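Local coordinates for uncharacterized protein (Pseudomonas aeruginosa PAO1, PDB 4R1D) that is probably a secreted type VI lipase effector of the alpha/beta hydrolase family that binds calcium and is held by its immunity protein Tli4, at residues Y376-E381 / D402-L407. Sequence-based numbering, arbitrary orientation. Where two conformers were deposited one is given.
Sequences YGLVPE and DNFEDL
F404 reaches from helix 400-421 to V379 and L378 in the loop that precedes this helix. The pairing is a small apolar loop-to-helix contact, away from the calcium site of this alpha/beta hydrolase. V379 CG2 is the closest partner, 3.8 Å from F404 CZ. V379 CG2 comes at the ring obliquely and lies 4.1 Å from F404 CE2. L378 CD2 lies near the ring plane, at the edge, 4.3 Å from F404 CZ. Both aliphatic chains therefore meet the far end of the ring. The F404 side chain extends with CG anti to the backbone N (chi1 175°), which carries CZ across to the loop. All three residues are buried. M294 of helix 289-296 touches L378 and V379 as well, and A318 packs on F404. The loop backbone is held separately: V379 O accepts a hydrogen bond from R401 NH2, and L378 pairs with I369 through the backbone. Elsewhere on the helix, D402, E405 and D406 bind the other protein chain of the complex. There, D406 OD1 takes a hydrogen bond from the backbone N of S90 of that chain.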
loop_
_atom_site.group_PDB
_atom_site.type_symbol
_atom_site.label_atom_id
_atom_site.label_comp_id
_atom_site.label_asym_id
_atom_site.label_seq_id
_atom_site.Cartn_x
_atom_site.Cartn_y
_atom_site.Cartn_z
ATOM N N TYR A 376 -4.381 26.389 -0.658
ATOM C CA TYR A 376 -4.050 25.668 -1.882
ATOM C C TYR A 376 -2.962 24.621 -1.666
ATOM O O TYR A 376 -2.519 23.987 -2.614
ATOM C CB TYR A 376 -3.696 26.611 -3.060
ATOM C CG TYR A 376 -2.428 27.430 -2.886
ATOM C CD1 TYR A 376 -1.198 26.939 -3.298
ATOM C CD2 TYR A 376 -2.471 28.695 -2.308
ATOM C CE1 TYR A 376 -0.029 27.691 -3.143
ATOM C CE2 TYR A 376 -1.321 29.444 -2.140
ATOM C CZ TYR A 376 -0.107 28.944 -2.560
ATOM O OH TYR A 376 1.036 29.692 -2.396
ATOM N N GLY A 377 -2.551 24.440 -0.416
ATOM C CA GLY A 377 -1.518 23.469 -0.091
ATOM C C GLY A 377 -2.038 22.051 -0.182
ATOM O O GLY A 377 -3.241 21.836 -0.265
ATOM N N LEU A 378 -1.128 21.080 -0.174
ATOM C CA LEU A 378 -1.517 19.673 -0.291
ATOM C C LEU A 378 -2.343 19.233 0.915
ATOM O O LEU A 378 -3.339 18.517 0.775
ATOM C CB LEU A 378 -0.271 18.813 -0.383
ATOM C CG LEU A 378 -0.542 17.336 -0.666
ATOM C CD1 LEU A 378 -1.156 17.175 -2.052
ATOM C CD2 LEU A 378 0.771 16.561 -0.560
ATOM N N VAL A 379 -1.898 19.644 2.096
ATOM C CA VAL A 379 -2.652 19.453 3.325
ATOM C C VAL A 379 -2.879 20.800 4.003
ATOM O O VAL A 379 -2.134 21.192 4.906
ATOM C CB VAL A 379 -1.945 18.489 4.287
ATOM C CG1 VAL A 379 -2.846 18.187 5.482
ATOM C CG2 VAL A 379 -1.583 17.213 3.561
ATOM N N PRO A 380 -3.912 21.521 3.552
ATOM C CA PRO A 380 -4.240 22.810 4.167
ATOM C C PRO A 380 -4.535 22.613 5.645
ATOM O O PRO A 380 -4.780 21.489 6.113
ATOM C CB PRO A 380 -5.505 23.243 3.427
ATOM C CG PRO A 380 -6.095 21.969 2.886
ATOM C CD PRO A 380 -4.907 21.107 2.547
ATOM N N GLU A 381 -4.497 23.708 6.386
ATOM C CA GLU A 381 -4.735 23.663 7.816
ATOM C C GLU A 381 -6.036 22.931 8.149
ATOM O O GLU A 381 -6.113 22.189 9.134
ATOM C CB GLU A 381 -4.766 25.093 8.376
ATOM C CG GLU A 381 -4.568 25.151 9.875
ATOM C CD GLU A 381 -3.218 24.585 10.291
ATOM O OE1 GLU A 381 -2.186 25.226 9.992
ATOM O OE2 GLU A 381 -3.187 23.494 10.904
ATOM N N ASP A 402 4.967 17.526 12.248
ATOM C CA ASP A 402 6.394 17.207 12.315
ATOM C C ASP A 402 6.657 15.972 11.469
ATOM O O ASP A 402 7.574 15.943 10.660
ATOM C CB ASP A 402 6.832 16.875 13.747
ATOM C CG ASP A 402 7.061 18.104 14.609
ATOM O OD1 ASP A 402 7.216 19.223 14.068
ATOM O OD2 ASP A 402 7.106 17.934 15.849
ATOM N N ASN A 403 5.859 14.940 11.700
ATOM C CA ASN A 403 6.010 13.682 10.969
ATOM C C ASN A 403 5.825 13.894 9.475
ATOM O O ASN A 403 6.628 13.427 8.666
ATOM C CB ASN A 403 5.003 12.657 11.473
ATOM C CG ASN A 403 5.376 11.256 11.076
ATOM O OD1 ASN A 403 6.326 10.692 11.614
ATOM N ND2 ASN A 403 4.641 10.686 10.119
ATOM N N PHE A 404 4.752 14.593 9.117
ATOM C CA PHE A 404 4.441 14.847 7.714
ATOM C C PHE A 404 5.545 15.627 7.002
ATOM O O PHE A 404 5.941 15.270 5.893
ATOM C CB PHE A 404 3.086 15.561 7.581
ATOM C CG PHE A 404 2.756 15.972 6.175
ATOM C CD1 PHE A 404 2.511 15.015 5.194
ATOM C CD2 PHE A 404 2.699 17.310 5.822
ATOM C CE1 PHE A 404 2.215 15.393 3.893
ATOM C CE2 PHE A 404 2.392 17.688 4.518
ATOM C CZ PHE A 404 2.152 16.729 3.558
ATOM N N GLU A 405 6.058 16.689 7.627
ATOM C CA GLU A 405 7.100 17.477 6.970
ATOM C C GLU A 405 8.393 16.686 6.788
ATOM O O GLU A 405 9.076 16.806 5.755
ATOM C CB GLU A 405 7.334 18.802 7.717
ATOM C CG GLU A 405 6.094 19.685 7.686
ATOM C CD GLU A 405 6.296 21.022 8.362
ATOM O OE1 GLU A 405 7.404 21.283 8.861
ATOM O OE2 GLU A 405 5.336 21.814 8.391
ATOM N N ASP A 406 8.746 15.877 7.784
ATOM C CA ASP A 406 9.918 15.024 7.646
ATOM C C ASP A 406 9.711 14.007 6.515
ATOM O O ASP A 406 10.658 13.683 5.788
ATOM C CB ASP A 406 10.255 14.315 8.962
ATOM C CG ASP A 406 11.231 15.111 9.818
ATOM O OD1 ASP A 406 11.710 16.144 9.320
ATOM O OD2 ASP A 406 11.539 14.691 10.965
ATOM N N LEU A 407 8.483 13.513 6.365
ATOM C CA LEU A 407 8.198 12.546 5.301
ATOM C C LEU A 407 8.351 13.223 3.946
ATOM O O LEU A 407 8.888 12.640 3.017
ATOM C CB LEU A 407 6.801 11.925 5.432
ATOM C CG LEU A 407 6.564 10.789 6.434
ATOM C CD1 LEU A 407 5.148 10.242 6.302
ATOM C CD2 LEU A 407 7.564 9.659 6.242
#